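Local coordinates for acetylene hydratase (Pelobacter acetylenicus, PDB 2E7Z), which catalyses the hydration of acetylene to acetaldehyde, using a tungsten bis(molybdopterin guanine dinucleotide) cofactor and one [4Fe-4S] cluster, at residues I30-T36 / Q534-M538; W131-M135 / M418-N422; D490-R496 / F508-R513; W644-T650 / L721-C727. One frame throughout, in Å; residues are numbered along the deposited sequence.

Interaction 1 of 4, residues I30-T36 / Q534-M538; sequences ISEPHPT and QYTYM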
# COMPACT_ATOMS: atom_id res chain seq x y z
N ILE A 30 -4.78 12.88 -21.06
CA ILE A 30 -4.11 14.13 -21.38
C ILE A 30 -3.80 14.18 -22.88
O ILE A 30 -3.23 13.24 -23.45
CB ILE A 30 -2.87 14.33 -20.48
CG1 ILE A 30 -2.33 15.76 -20.64
CG2 ILE A 30 -1.81 13.27 -20.73
CD1 ILE A 30 -1.61 16.25 -19.42
N SER A 31 -4.20 15.28 -23.51
CA SER A 31 -4.06 15.43 -24.97
C SER A 31 -2.68 15.92 -25.40
O SER A 31 -2.34 15.88 -26.60
CB SER A 31 -5.15 16.38 -25.51
OG SER A 31 -5.04 17.66 -24.91
N GLU A 32 -1.89 16.40 -24.45
CA GLU A 32 -0.53 16.84 -24.70
C GLU A 32 0.47 15.75 -24.33
O GLU A 32 0.15 14.90 -23.50
CB GLU A 32 -0.21 18.09 -23.87
CG GLU A 32 -1.10 19.28 -24.20
CD GLU A 32 -0.75 19.90 -25.54
OE1 GLU A 32 0.39 19.71 -26.02
OE2 GLU A 32 -1.63 20.59 -26.10
N PRO A 33 1.67 15.77 -24.93
CA PRO A 33 2.70 14.80 -24.56
C PRO A 33 3.21 15.04 -23.13
O PRO A 33 3.95 15.99 -22.88
CB PRO A 33 3.79 15.03 -25.61
CG PRO A 33 3.56 16.46 -26.08
CD PRO A 33 2.10 16.68 -26.02
N HIS A 34 2.79 14.18 -22.21
CA HIS A 34 3.16 14.33 -20.81
C HIS A 34 4.49 13.63 -20.51
O HIS A 34 4.77 12.55 -21.07
CB HIS A 34 2.05 13.80 -19.90
CG HIS A 34 2.23 14.18 -18.46
ND1 HIS A 34 2.94 13.39 -17.58
CD2 HIS A 34 1.82 15.26 -17.75
CE1 HIS A 34 2.96 13.97 -16.38
NE2 HIS A 34 2.28 15.10 -16.46
N PRO A 35 5.34 14.24 -19.65
CA PRO A 35 6.66 13.65 -19.36
C PRO A 35 6.64 12.26 -18.74
O PRO A 35 7.61 11.52 -18.89
CB PRO A 35 7.29 14.66 -18.40
CG PRO A 35 6.61 15.94 -18.69
CD PRO A 35 5.19 15.55 -19.00
N THR A 36 5.57 11.92 -18.02
CA THR A 36 5.53 10.64 -17.30
C THR A 36 4.34 9.77 -17.66
O THR A 36 4.47 8.55 -17.68
CB THR A 36 5.57 10.78 -15.76
OG1 THR A 36 4.29 11.22 -15.29
CG2 THR A 36 6.69 11.73 -15.29
N GLN A 534 4.29 23.96 -15.10
CA GLN A 534 5.08 22.89 -15.66
C GLN A 534 4.55 21.57 -15.15
O GLN A 534 4.21 21.45 -13.97
CB GLN A 534 6.52 23.08 -15.23
CG GLN A 534 7.45 22.00 -15.77
CD GLN A 534 8.93 22.32 -15.57
OE1 GLN A 534 9.38 23.42 -15.87
NE2 GLN A 534 9.70 21.34 -15.10
N TYR A 535 4.46 20.58 -16.04
CA TYR A 535 3.88 19.29 -15.68
C TYR A 535 4.65 18.53 -14.61
O TYR A 535 4.05 17.98 -13.68
CB TYR A 535 3.82 18.35 -16.88
CG TYR A 535 2.78 18.67 -17.91
CD1 TYR A 535 1.50 19.07 -17.55
CD2 TYR A 535 3.07 18.50 -19.26
CE1 TYR A 535 0.53 19.34 -18.53
CE2 TYR A 535 2.13 18.75 -20.23
CZ TYR A 535 0.86 19.17 -19.87
OH TYR A 535 -0.10 19.43 -20.83
N THR A 536 5.97 18.46 -14.78
CA THR A 536 6.78 17.51 -14.01
C THR A 536 8.11 18.12 -13.61
O THR A 536 8.76 18.76 -14.43
CB THR A 536 7.10 16.28 -14.90
OG1 THR A 536 5.88 15.77 -15.45
CG2 THR A 536 7.87 15.19 -14.13
N TYR A 537 8.52 17.86 -12.37
CA TYR A 537 9.82 18.28 -11.89
C TYR A 537 10.62 17.07 -11.46
O TYR A 537 10.24 16.37 -10.52
CB TYR A 537 9.66 19.22 -10.70
CG TYR A 537 9.00 20.53 -11.08
CD1 TYR A 537 7.62 20.67 -11.06
CD2 TYR A 537 9.77 21.63 -11.44
CE1 TYR A 537 7.02 21.89 -11.41
CE2 TYR A 537 9.19 22.85 -11.77
CZ TYR A 537 7.82 22.97 -11.75
OH TYR A 537 7.27 24.19 -12.08
N MET A 538 11.73 16.82 -12.17
CA MET A 538 12.59 15.69 -11.84
C MET A 538 13.52 16.04 -10.69
O MET A 538 14.00 17.17 -10.59
CB MET A 538 13.44 15.28 -13.06
CG MET A 538 12.62 14.92 -14.30
SD MET A 538 11.39 13.60 -14.09
CE MET A 538 12.41 12.33 -13.34
O HOH W 1 1.59 16.94 -14.30
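Tyr535 and His34 meet ring against ring in a contact with no direct hydrogen bond across it, carried by packing and one bridging water. CD2 of His34 lies over one face of the tyrosine ring, 3.5 Å from Tyr535 CG and off towards the rim; the two planes are inclined at 44°, an oblique meeting. Other residues of the loop touch the rest of the phenol. Pro35 CD packs 3.6 Å from Tyr535 CD2, the end of Ile30 reaches the far part of the ring with CD1 3.9 Å from Tyr535 CZ, and CB of Glu32 sits at the ring edge, 3.3 Å from Tyr535 OH. Were this tyrosine reduced to an alanine, His34 CD2 and Ile30 CD1 would probably lose the surface they rest on, and a gap would open between His34, Pro35 and Ile30. Next along the chain, Thr536 turns OG1 to the proline ring, 3.3 Å from Pro35 CG, while its CG2 meets the methyl group of Thr36.

The imidazole is positioned from both of its nitrogens. With CG anti to the backbone N (chi1 -169°), His34 ND1 accepts from Thr36 N at 3.0 Å, tilted 32° from the ring plane, and also from Thr37 N; on the other side a water joins NE2 to the carbonyl of Tyr535, 2.7 Å from Tyr535 O. Thr36 OG1 is held by Asn476, and His3 meets the Tyr535 ring edge-to-face. Ile30 and His34 lean on Val14 of strand 14-19, while strand 536-538 pairs antiparallel with strand 474-476.

Interaction 2 of 4, residues W131-M135 / M418-N422; sequences WTSAM and MGYAN. With MGD (2-amino-5,6-dimercapto-7-methyl-3,7,8a,9-tetrahydro-8-oxa-1,3,9,10-tetraaza-anthracen-4-one guanosine dinucleotide), chain E.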
# COMPACT_ATOMS: atom_id res chain seq x y z
N TRP A 131 1.07 5.85 14.67
CA TRP A 131 0.61 6.03 13.31
C TRP A 131 0.75 4.73 12.55
O TRP A 131 1.85 4.09 12.63
CB TRP A 131 1.48 7.08 12.61
CG TRP A 131 1.03 7.39 11.22
CD1 TRP A 131 0.15 8.36 10.88
CD2 TRP A 131 1.47 6.78 10.00
NE1 TRP A 131 -0.03 8.36 9.51
CE2 TRP A 131 0.79 7.43 8.94
CE3 TRP A 131 2.39 5.76 9.68
CZ2 TRP A 131 0.97 7.09 7.60
CZ3 TRP A 131 2.58 5.42 8.33
CH2 TRP A 131 1.88 6.10 7.30
N THR A 132 -0.29 4.34 11.81
CA THR A 132 -0.14 3.24 10.91
C THR A 132 -0.93 3.57 9.64
O THR A 132 -1.53 4.65 9.53
CB THR A 132 -0.53 1.88 11.52
OG1 THR A 132 -0.01 0.84 10.69
CG2 THR A 132 -2.02 1.70 11.66
N SER A 133 -0.90 2.65 8.69
CA SER A 133 -1.48 2.92 7.40
C SER A 133 -1.71 1.59 6.72
O SER A 133 -0.97 0.63 6.94
CB SER A 133 -0.51 3.80 6.58
OG SER A 133 -1.01 4.04 5.27
N ALA A 134 -2.72 1.54 5.85
CA ALA A 134 -3.00 0.30 5.17
C ALA A 134 -1.82 -0.10 4.31
O ALA A 134 -1.69 -1.27 3.93
CB ALA A 134 -4.29 0.45 4.37
N MET A 135 -0.97 0.87 4.00
CA MET A 135 0.25 0.60 3.24
C MET A 135 1.33 -0.14 4.05
O MET A 135 2.42 -0.46 3.54
CB MET A 135 0.82 1.88 2.61
CG MET A 135 1.67 2.77 3.51
SD MET A 135 2.12 4.32 2.62
CE MET A 135 3.24 3.75 1.30
N MET A 418 -11.86 -2.16 7.49
CA MET A 418 -11.77 -3.14 6.41
C MET A 418 -10.41 -3.21 5.74
O MET A 418 -10.26 -3.93 4.75
CB MET A 418 -12.84 -2.81 5.34
CG MET A 418 -14.29 -3.13 5.76
SD MET A 418 -15.57 -2.52 4.63
CE MET A 418 -15.00 -3.03 2.99
N GLY A 419 -9.43 -2.46 6.29
CA GLY A 419 -8.20 -2.18 5.55
C GLY A 419 -7.01 -2.97 6.02
O GLY A 419 -5.88 -2.73 5.55
N TYR A 420 -7.22 -3.91 6.94
CA TYR A 420 -6.12 -4.70 7.50
C TYR A 420 -6.53 -6.18 7.49
O TYR A 420 -7.10 -6.64 6.51
CB TYR A 420 -5.71 -4.17 8.89
CG TYR A 420 -5.27 -2.71 8.84
CD1 TYR A 420 -6.21 -1.68 8.98
CD2 TYR A 420 -3.93 -2.37 8.64
CE1 TYR A 420 -5.83 -0.33 8.92
CE2 TYR A 420 -3.53 -1.02 8.62
CZ TYR A 420 -4.48 -0.02 8.76
OH TYR A 420 -4.06 1.27 8.71
N ALA A 421 -6.17 -6.94 8.51
CA ALA A 421 -6.67 -8.30 8.68
C ALA A 421 -7.65 -8.31 9.87
O ALA A 421 -8.04 -7.25 10.38
CB ALA A 421 -5.52 -9.26 8.89
N ASN A 422 -8.08 -9.51 10.28
CA ASN A 422 -8.81 -9.69 11.54
C ASN A 422 -9.82 -8.55 11.79
O ASN A 422 -9.71 -7.81 12.78
CB ASN A 422 -7.83 -9.89 12.70
CG ASN A 422 -8.52 -10.42 13.96
OD1 ASN A 422 -9.74 -10.66 13.97
ND2 ASN A 422 -7.75 -10.60 15.02
PB MGD E . -9.65 1.93 1.70
O1B MGD E . -9.45 0.98 2.86
O2B MGD E . -10.69 1.64 0.68
O3B MGD E . -8.29 2.14 0.88
O3A MGD E . -6.02 1.31 1.57
PA MGD E . -6.84 2.68 1.33
O1A MGD E . -6.33 3.44 0.14
O2A MGD E . -6.91 3.34 2.68
O5' MGD E . -9.95 3.37 2.36
C5' MGD E . -9.77 4.54 1.57
C4' MGD E . -10.78 5.54 2.08
O4' MGD E . -10.43 6.82 1.52
C3' MGD E . -12.20 5.30 1.57
O3' MGD E . -13.09 5.20 2.69
C2' MGD E . -12.55 6.50 0.66
O2' MGD E . -13.92 6.95 0.69
C1' MGD E . -11.64 7.56 1.22
N9 MGD E . -11.20 8.61 0.29
C8 MGD E . -10.87 8.48 -1.01
N7 MGD E . -10.41 9.64 -1.51
C5 MGD E . -10.39 10.52 -0.49
C6 MGD E . -10.02 11.91 -0.30
O6 MGD E . -9.58 12.60 -1.24
N1 MGD E . -10.15 12.39 0.95
C2 MGD E . -10.67 11.74 1.98
N2 MGD E . -10.74 12.36 3.19
N3 MGD E . -11.03 10.46 1.88
C4 MGD E . -10.90 9.84 0.69
C10 MGD E . -5.39 0.71 0.43
C11 MGD E . -4.41 -0.31 0.97
O11 MGD E . -5.20 -1.33 1.58
C12 MGD E . -3.58 -0.87 -0.15
S12 MGD E . -2.75 0.23 -1.18
C13 MGD E . -3.43 -2.20 -0.31
S13 MGD E . -2.61 -2.87 -1.64
C14 MGD E . -4.00 -3.20 0.64
N15 MGD E . -5.11 -3.94 0.07
C16 MGD E . -5.73 -4.78 0.95
C17 MGD E . -6.36 -6.05 0.57
O17 MGD E . -6.34 -6.45 -0.61
N18 MGD E . -6.94 -6.78 1.55
C19 MGD E . -6.97 -6.39 2.85
N19 MGD E . -7.57 -7.16 3.78
N20 MGD E . -6.44 -5.23 3.25
C21 MGD E . -5.82 -4.42 2.37
N22 MGD E . -5.27 -3.28 2.80
C23 MGD E . -4.44 -2.48 1.93
O HOH W 2 -3.03 -3.14 5.58
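Tyr420 drives its phenol end against the backbone of Ser133 and Ala134, and the contact shows how a cofactor pocket can be close-packed on one side and bridged by a single water on the other. On the tight side the hydroxyl does most of the touching: Tyr420 OH is 3.1 Å from Ser133 C, while Ser133 O lies at the ring edge, 3.5 Å from Tyr420 CE2. The methyl of Thr132 comes from the opposite direction, its CG2 3.6 Å from Tyr420 OH. Although Ala134 N is also near, its angle is too poor for a hydrogen bond; the phenol is bonded instead to Ser106 OG, and Phe395 meets the ring edge-to-face. A leucine in place of Tyr420 would probably leave Ser106 without this partner and open a gap beside Ser133.

Towards Gly419 the packing gives way to a water, which donates to both carbonyls, 2.8 Å from Ala134 O and 2.9 Å from Gly419 O, and so spans the separation between the two backbones. Gly419 O has a second donor in MGD N22, 2.9 Å away with an N-H...O angle of 169°, so two bonds grip this one oxygen. Tyr420 O receives the exocyclic amine N19 of the same pterin at 2.8 Å, and Ala134 CB rests against MGD O3A. The carbonyls of Gly419 and Tyr420 thus hold the pterin end of one of the two MGD molecules, in a pocket that also includes Thr108, Asp440 and Arg603, as in the DMSO reductase family.

Interaction 3 of 4, residues D490-R496 / F508-R513; sequences DEYYFIR and FPWKDR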
# COMPACT_ATOMS: atom_id res chain seq x y z
N ASP A 490 -9.81 20.62 3.25
CA ASP A 490 -8.58 19.88 3.03
C ASP A 490 -7.95 19.29 4.30
O ASP A 490 -8.28 19.71 5.42
CB ASP A 490 -7.60 20.75 2.26
CG ASP A 490 -6.96 21.80 3.10
OD1 ASP A 490 -6.01 21.45 3.81
OD2 ASP A 490 -7.36 22.98 3.03
N GLU A 491 -7.04 18.33 4.12
CA GLU A 491 -6.52 17.61 5.27
C GLU A 491 -5.71 18.52 6.17
O GLU A 491 -5.72 18.33 7.39
CB GLU A 491 -5.64 16.46 4.77
CG GLU A 491 -5.30 15.45 5.84
CD GLU A 491 -4.33 14.39 5.32
OE1 GLU A 491 -3.86 14.55 4.15
OE2 GLU A 491 -4.03 13.42 6.05
N TYR A 492 -5.02 19.50 5.58
CA TYR A 492 -4.25 20.42 6.42
C TYR A 492 -5.12 21.34 7.24
O TYR A 492 -4.77 21.65 8.38
CB TYR A 492 -3.25 21.23 5.58
CG TYR A 492 -2.43 22.17 6.45
CD1 TYR A 492 -1.64 21.69 7.50
CD2 TYR A 492 -2.50 23.56 6.28
CE1 TYR A 492 -0.92 22.55 8.34
CE2 TYR A 492 -1.76 24.42 7.11
CZ TYR A 492 -1.00 23.91 8.13
OH TYR A 492 -0.32 24.78 8.94
N TYR A 493 -6.26 21.75 6.67
CA TYR A 493 -7.22 22.53 7.45
C TYR A 493 -7.55 21.79 8.76
O TYR A 493 -7.46 22.37 9.84
CB TYR A 493 -8.47 22.79 6.64
CG TYR A 493 -9.51 23.55 7.39
CD1 TYR A 493 -9.48 24.94 7.45
CD2 TYR A 493 -10.53 22.88 8.07
CE1 TYR A 493 -10.46 25.64 8.16
CE2 TYR A 493 -11.48 23.57 8.80
CZ TYR A 493 -11.42 24.95 8.84
OH TYR A 493 -12.37 25.67 9.52
N PHE A 494 -7.95 20.53 8.66
CA PHE A 494 -8.25 19.72 9.83
C PHE A 494 -7.05 19.69 10.79
O PHE A 494 -7.20 19.96 11.98
CB PHE A 494 -8.65 18.28 9.41
CG PHE A 494 -8.69 17.30 10.56
CD1 PHE A 494 -9.53 17.49 11.64
CD2 PHE A 494 -7.81 16.22 10.61
CE1 PHE A 494 -9.57 16.60 12.71
CE2 PHE A 494 -7.84 15.31 11.69
CZ PHE A 494 -8.74 15.51 12.73
N ILE A 495 -5.87 19.35 10.27
CA ILE A 495 -4.71 19.19 11.15
C ILE A 495 -4.37 20.52 11.85
O ILE A 495 -4.13 20.55 13.07
CB ILE A 495 -3.47 18.68 10.35
CG1 ILE A 495 -3.70 17.23 9.93
CG2 ILE A 495 -2.16 18.79 11.17
CD1 ILE A 495 -2.91 16.82 8.66
N ARG A 496 -4.33 21.61 11.10
CA ARG A 496 -3.95 22.88 11.69
C ARG A 496 -4.96 23.34 12.73
O ARG A 496 -4.59 23.84 13.80
CB ARG A 496 -3.79 23.97 10.63
CG ARG A 496 -3.19 25.23 11.25
CD ARG A 496 -3.16 26.43 10.31
NE ARG A 496 -2.18 27.38 10.86
CZ ARG A 496 -2.43 28.34 11.75
NH1 ARG A 496 -3.68 28.58 12.17
NH2 ARG A 496 -1.43 29.11 12.19
N PHE A 508 2.88 25.61 13.51
CA PHE A 508 2.14 25.51 12.26
C PHE A 508 1.90 26.89 11.68
O PHE A 508 0.76 27.38 11.66
CB PHE A 508 0.80 24.77 12.46
CG PHE A 508 0.97 23.32 12.86
CD1 PHE A 508 1.23 22.98 14.19
CD2 PHE A 508 0.97 22.30 11.89
CE1 PHE A 508 1.43 21.67 14.55
CE2 PHE A 508 1.14 20.99 12.28
CZ PHE A 508 1.40 20.68 13.60
N PRO A 509 2.96 27.52 11.18
CA PRO A 509 2.85 28.91 10.73
C PRO A 509 2.07 29.07 9.43
O PRO A 509 1.56 30.15 9.17
CB PRO A 509 4.32 29.32 10.52
CG PRO A 509 5.02 28.06 10.21
CD PRO A 509 4.35 27.02 11.08
N TRP A 510 1.94 28.00 8.67
CA TRP A 510 1.26 28.06 7.38
C TRP A 510 -0.23 28.17 7.65
O TRP A 510 -0.82 27.32 8.31
CB TRP A 510 1.57 26.79 6.55
CG TRP A 510 3.01 26.46 6.64
CD1 TRP A 510 4.05 27.07 5.99
CD2 TRP A 510 3.59 25.47 7.49
NE1 TRP A 510 5.24 26.50 6.38
CE2 TRP A 510 4.99 25.51 7.29
CE3 TRP A 510 3.07 24.53 8.39
CZ2 TRP A 510 5.86 24.66 7.96
CZ3 TRP A 510 3.92 23.69 9.06
CH2 TRP A 510 5.31 23.76 8.85
N LYS A 511 -0.82 29.27 7.22
CA LYS A 511 -2.22 29.55 7.58
C LYS A 511 -3.22 28.67 6.84
O LYS A 511 -4.36 28.52 7.31
CB LYS A 511 -2.60 31.02 7.36
CG LYS A 511 -1.77 32.02 8.17
CD LYS A 511 -1.64 31.63 9.64
CE LYS A 511 -0.66 32.55 10.36
NZ LYS A 511 -0.39 32.07 11.74
N ASP A 512 -2.82 28.11 5.70
CA ASP A 512 -3.68 27.24 4.92
C ASP A 512 -2.81 26.35 4.05
O ASP A 512 -1.58 26.47 4.02
CB ASP A 512 -4.70 28.02 4.08
CG ASP A 512 -4.07 29.11 3.20
OD1 ASP A 512 -2.92 28.95 2.76
OD2 ASP A 512 -4.75 30.13 2.96
N ARG A 513 -3.46 25.43 3.35
CA ARG A 513 -2.75 24.49 2.52
C ARG A 513 -1.92 25.19 1.45
O ARG A 513 -0.85 24.73 1.12
CB ARG A 513 -3.69 23.44 1.93
CG ARG A 513 -2.91 22.38 1.14
CD ARG A 513 -3.80 21.33 0.50
NE ARG A 513 -4.85 21.99 -0.26
CZ ARG A 513 -5.99 21.44 -0.67
NH1 ARG A 513 -6.19 20.14 -0.52
NH2 ARG A 513 -6.94 22.20 -1.24
O HOH W 3 -6.06 24.95 4.44
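Tyr492 meets Trp510 at two points, a carbonyl and an indole edge. Tyr492 OH donates to Trp510 O at 2.7 Å, and this oxygen lies in the plane of the tyrosine ring. The indole presents its own edge to the same hydroxyl, Trp510 CE3 being 3.4 Å from Tyr492 OH, and the two side chains cross at about a right angle. One helical turn on, Arg496 lays CB over one face of the tyrosine ring. Extended from CG to NE, it slides past Phe508 in the opposite direction, its guanidinium nearly perpendicular to the phenyl ring. Its NH2 donates to Phe508 O at 2.8 Å, and NE adds weak bonds to Phe508 O and Trp510 O. Lys511 lays CD over one guanidinium face, which brings two like charges close, Lys511 NZ 3.2 Å from Arg496 NH2.

The fold here is two successive helices, 491-501 and 513-520, joined by a loop, each begun by an aspartate N-cap. Asp490 OD1 accepts from Tyr493 N at 2.9 Å, from above the carboxylate plane, and Asp512 caps helix 513-520 through Glu515 N.

The side chains of Asp490 and Arg513 slide past each other in opposite directions, carboxylate and guanidinium stacked with planes 26° apart and Asp490 CB 3.2 Å from Arg513 NH1. No N-H points at the acid; a water links Asp490 OD2 to Arg513 N, while the guanidinium bonds to Ser114 and forms a salt bridge with Asp457, a cofactor-binding residue.

Interaction 4 of 4, residues W644-T650 / L721-C727; sequences WIWVETT and LAKAYKC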
# COMPACT_ATOMS: atom_id res chain seq x y z
N TRP A 644 -24.95 -17.77 -4.74
CA TRP A 644 -24.31 -17.25 -3.51
C TRP A 644 -23.73 -18.34 -2.62
O TRP A 644 -24.37 -19.37 -2.39
CB TRP A 644 -25.31 -16.40 -2.73
CG TRP A 644 -25.61 -15.09 -3.41
CD1 TRP A 644 -26.56 -14.85 -4.36
CD2 TRP A 644 -24.92 -13.84 -3.21
NE1 TRP A 644 -26.51 -13.53 -4.76
CE2 TRP A 644 -25.53 -12.89 -4.06
CE3 TRP A 644 -23.86 -13.43 -2.38
CZ2 TRP A 644 -25.10 -11.55 -4.11
CZ3 TRP A 644 -23.44 -12.11 -2.43
CH2 TRP A 644 -24.07 -11.18 -3.29
N ILE A 645 -22.52 -18.09 -2.12
CA ILE A 645 -21.81 -19.06 -1.32
C ILE A 645 -21.19 -18.37 -0.10
O ILE A 645 -21.04 -17.15 -0.08
CB ILE A 645 -20.68 -19.79 -2.11
CG1 ILE A 645 -19.64 -18.81 -2.67
CG2 ILE A 645 -21.25 -20.61 -3.28
CD1 ILE A 645 -18.34 -19.49 -3.09
N TRP A 646 -20.83 -19.16 0.91
CA TRP A 646 -19.90 -18.71 1.93
C TRP A 646 -18.51 -19.22 1.58
O TRP A 646 -18.33 -20.35 1.11
CB TRP A 646 -20.30 -19.26 3.30
CG TRP A 646 -21.57 -18.72 3.85
CD1 TRP A 646 -22.79 -19.37 3.90
CD2 TRP A 646 -21.76 -17.45 4.48
NE1 TRP A 646 -23.73 -18.56 4.50
CE2 TRP A 646 -23.12 -17.38 4.88
CE3 TRP A 646 -20.92 -16.36 4.75
CZ2 TRP A 646 -23.64 -16.25 5.53
CZ3 TRP A 646 -21.44 -15.25 5.41
CH2 TRP A 646 -22.80 -15.20 5.79
N VAL A 647 -17.51 -18.39 1.81
CA VAL A 647 -16.13 -18.84 1.74
C VAL A 647 -15.59 -18.68 3.15
O VAL A 647 -15.68 -17.60 3.73
CB VAL A 647 -15.31 -18.03 0.72
CG1 VAL A 647 -13.86 -18.50 0.71
CG2 VAL A 647 -15.94 -18.17 -0.68
N GLU A 648 -15.06 -19.76 3.70
CA GLU A 648 -14.74 -19.80 5.12
C GLU A 648 -13.32 -20.34 5.32
O GLU A 648 -12.93 -21.37 4.74
CB GLU A 648 -15.76 -20.69 5.86
CG GLU A 648 -15.47 -20.84 7.36
CD GLU A 648 -16.57 -21.54 8.14
OE1 GLU A 648 -17.61 -21.92 7.57
OE2 GLU A 648 -16.40 -21.69 9.38
N THR A 649 -12.55 -19.64 6.15
CA THR A 649 -11.26 -20.12 6.62
C THR A 649 -11.43 -20.50 8.09
O THR A 649 -12.51 -20.33 8.67
CB THR A 649 -10.22 -18.99 6.54
OG1 THR A 649 -10.61 -17.96 7.46
CG2 THR A 649 -10.11 -18.43 5.13
N THR A 650 -10.34 -20.93 8.72
CA THR A 650 -10.39 -21.19 10.15
C THR A 650 -10.69 -19.92 10.96
O THR A 650 -11.14 -20.02 12.11
CB THR A 650 -9.10 -21.83 10.65
OG1 THR A 650 -7.97 -21.00 10.34
CG2 THR A 650 -8.90 -23.24 10.08
N LEU A 721 -5.94 -22.05 3.98
CA LEU A 721 -6.92 -22.97 3.42
C LEU A 721 -8.33 -22.45 3.66
O LEU A 721 -8.62 -21.75 4.66
CB LEU A 721 -6.73 -24.37 4.02
CG LEU A 721 -5.41 -25.07 3.66
CD1 LEU A 721 -5.08 -26.17 4.68
CD2 LEU A 721 -5.44 -25.61 2.22
N ALA A 722 -9.21 -22.79 2.73
CA ALA A 722 -10.61 -22.36 2.75
C ALA A 722 -11.56 -23.45 2.27
O ALA A 722 -11.17 -24.36 1.51
CB ALA A 722 -10.79 -21.10 1.92
N LYS A 723 -12.81 -23.34 2.70
CA LYS A 723 -13.89 -24.14 2.14
C LYS A 723 -14.95 -23.22 1.55
O LYS A 723 -15.07 -22.05 1.96
CB LYS A 723 -14.53 -25.04 3.20
CG LYS A 723 -15.18 -24.28 4.36
CD LYS A 723 -15.98 -25.19 5.28
CE LYS A 723 -15.11 -25.84 6.29
NZ LYS A 723 -15.88 -26.34 7.49
N ALA A 724 -15.71 -23.74 0.60
CA ALA A 724 -16.78 -22.97 -0.02
C ALA A 724 -18.05 -23.82 0.01
O ALA A 724 -18.00 -25.02 -0.29
CB ALA A 724 -16.42 -22.61 -1.44
N TYR A 725 -19.16 -23.20 0.39
CA TYR A 725 -20.44 -23.92 0.49
C TYR A 725 -21.64 -23.02 0.22
O TYR A 725 -21.55 -21.80 0.38
CB TYR A 725 -20.54 -24.66 1.85
CG TYR A 725 -20.36 -23.78 3.07
CD1 TYR A 725 -19.09 -23.54 3.59
CD2 TYR A 725 -21.45 -23.19 3.69
CE1 TYR A 725 -18.92 -22.72 4.73
CE2 TYR A 725 -21.29 -22.37 4.81
CZ TYR A 725 -20.02 -22.15 5.33
OH TYR A 725 -19.89 -21.34 6.44
N LYS A 726 -22.75 -23.61 -0.22
CA LYS A 726 -23.95 -22.84 -0.55
C LYS A 726 -24.52 -22.10 0.66
O LYS A 726 -24.47 -22.61 1.79
CB LYS A 726 -25.04 -23.75 -1.16
CG LYS A 726 -25.12 -23.76 -2.70
CD LYS A 726 -25.35 -25.17 -3.32
CE LYS A 726 -26.59 -25.91 -2.78
NZ LYS A 726 -27.77 -25.89 -3.71
N CYS A 727 -25.01 -20.88 0.42
CA CYS A 727 -25.74 -20.10 1.41
C CYS A 727 -27.10 -20.72 1.74
O CYS A 727 -27.73 -20.37 2.73
CB CYS A 727 -25.95 -18.67 0.90
SG CYS A 727 -24.49 -17.64 1.03
OXT CYS A 727 -27.62 -21.59 1.02
O HOH W 4 -26.33 -19.27 4.78
O HOH W 5 -15.48 -24.38 9.74
O HOH W 6 -8.29 -22.03 7.18
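Cys727, the last residue of the chain, sets its sulfur over the face of the Trp646 indole, SG 3.9 Å from the centroid of the five-membered ring. This sulfur-aromatic contact finishes an antiparallel strand pair, 644-648 with 721-726, in the mixed sheet of the molybdopterin dinucleotide binding domain, a member of the double-psi beta-barrel clan. Trp646 with Tyr725 and Glu648 with Lys723 are the hydrogen-bonded pairs; Trp646 N, for instance, donates to Tyr725 O at 2.8 Å. Between them Val647 and Ala724 form a non-hydrogen-bonded pair whose side chains turn to the other face, towards Ile669.

On the face of Trp646, Glu648, Lys723 and Tyr725 the side chains pack against one another. With CG between the backbone N and the carbonyl carbon (chi1 55°), the Tyr725 ring swings over its neighbouring strand, and Trp646 CB sits over the ring face in a CH-pi contact, 3.8 Å from the centroid. The indole and phenol planes are 35° apart, an oblique meeting. Arg653 makes a cation-pi contact with Trp646 and bonds to the Tyr725 hydroxyl, whereas Lys723 forms a salt bridge with Glu593 and reaches Glu648 OE2 through a water. A water in the indole plane accepts from Trp646 NE1 and donates to Cys727 O of the terminal carboxylate. Extended beyond CG, Glu648 brings its carboxylate to the edge of the phenol, where OE1 accepts from Tyr725 OH at 2.6 Å on the anti side, 29° out of the carboxylate plane.

How the interactions relate
From the N terminus, the loop after strand 25-29 opens interaction 1, which closes only at strand 536-538, 498 residues later. Within that span lie interactions 2 and 3, one after the other: the first joins the end of strand 131-132 to the loop before helix 423-431, closing a loop of 283 residues, and the second closes the short loop between helices 491-501 and 513-520. Interaction 4 follows in series and pairs two strands of the C-terminal sheet. No contacts cross. Interaction 2, nearest the centre of the molecule, has nearest atoms about 7 Å from interaction 3 and about 9 Å from interaction 4; interactions 3 and 4 lie on opposite sides of that centre.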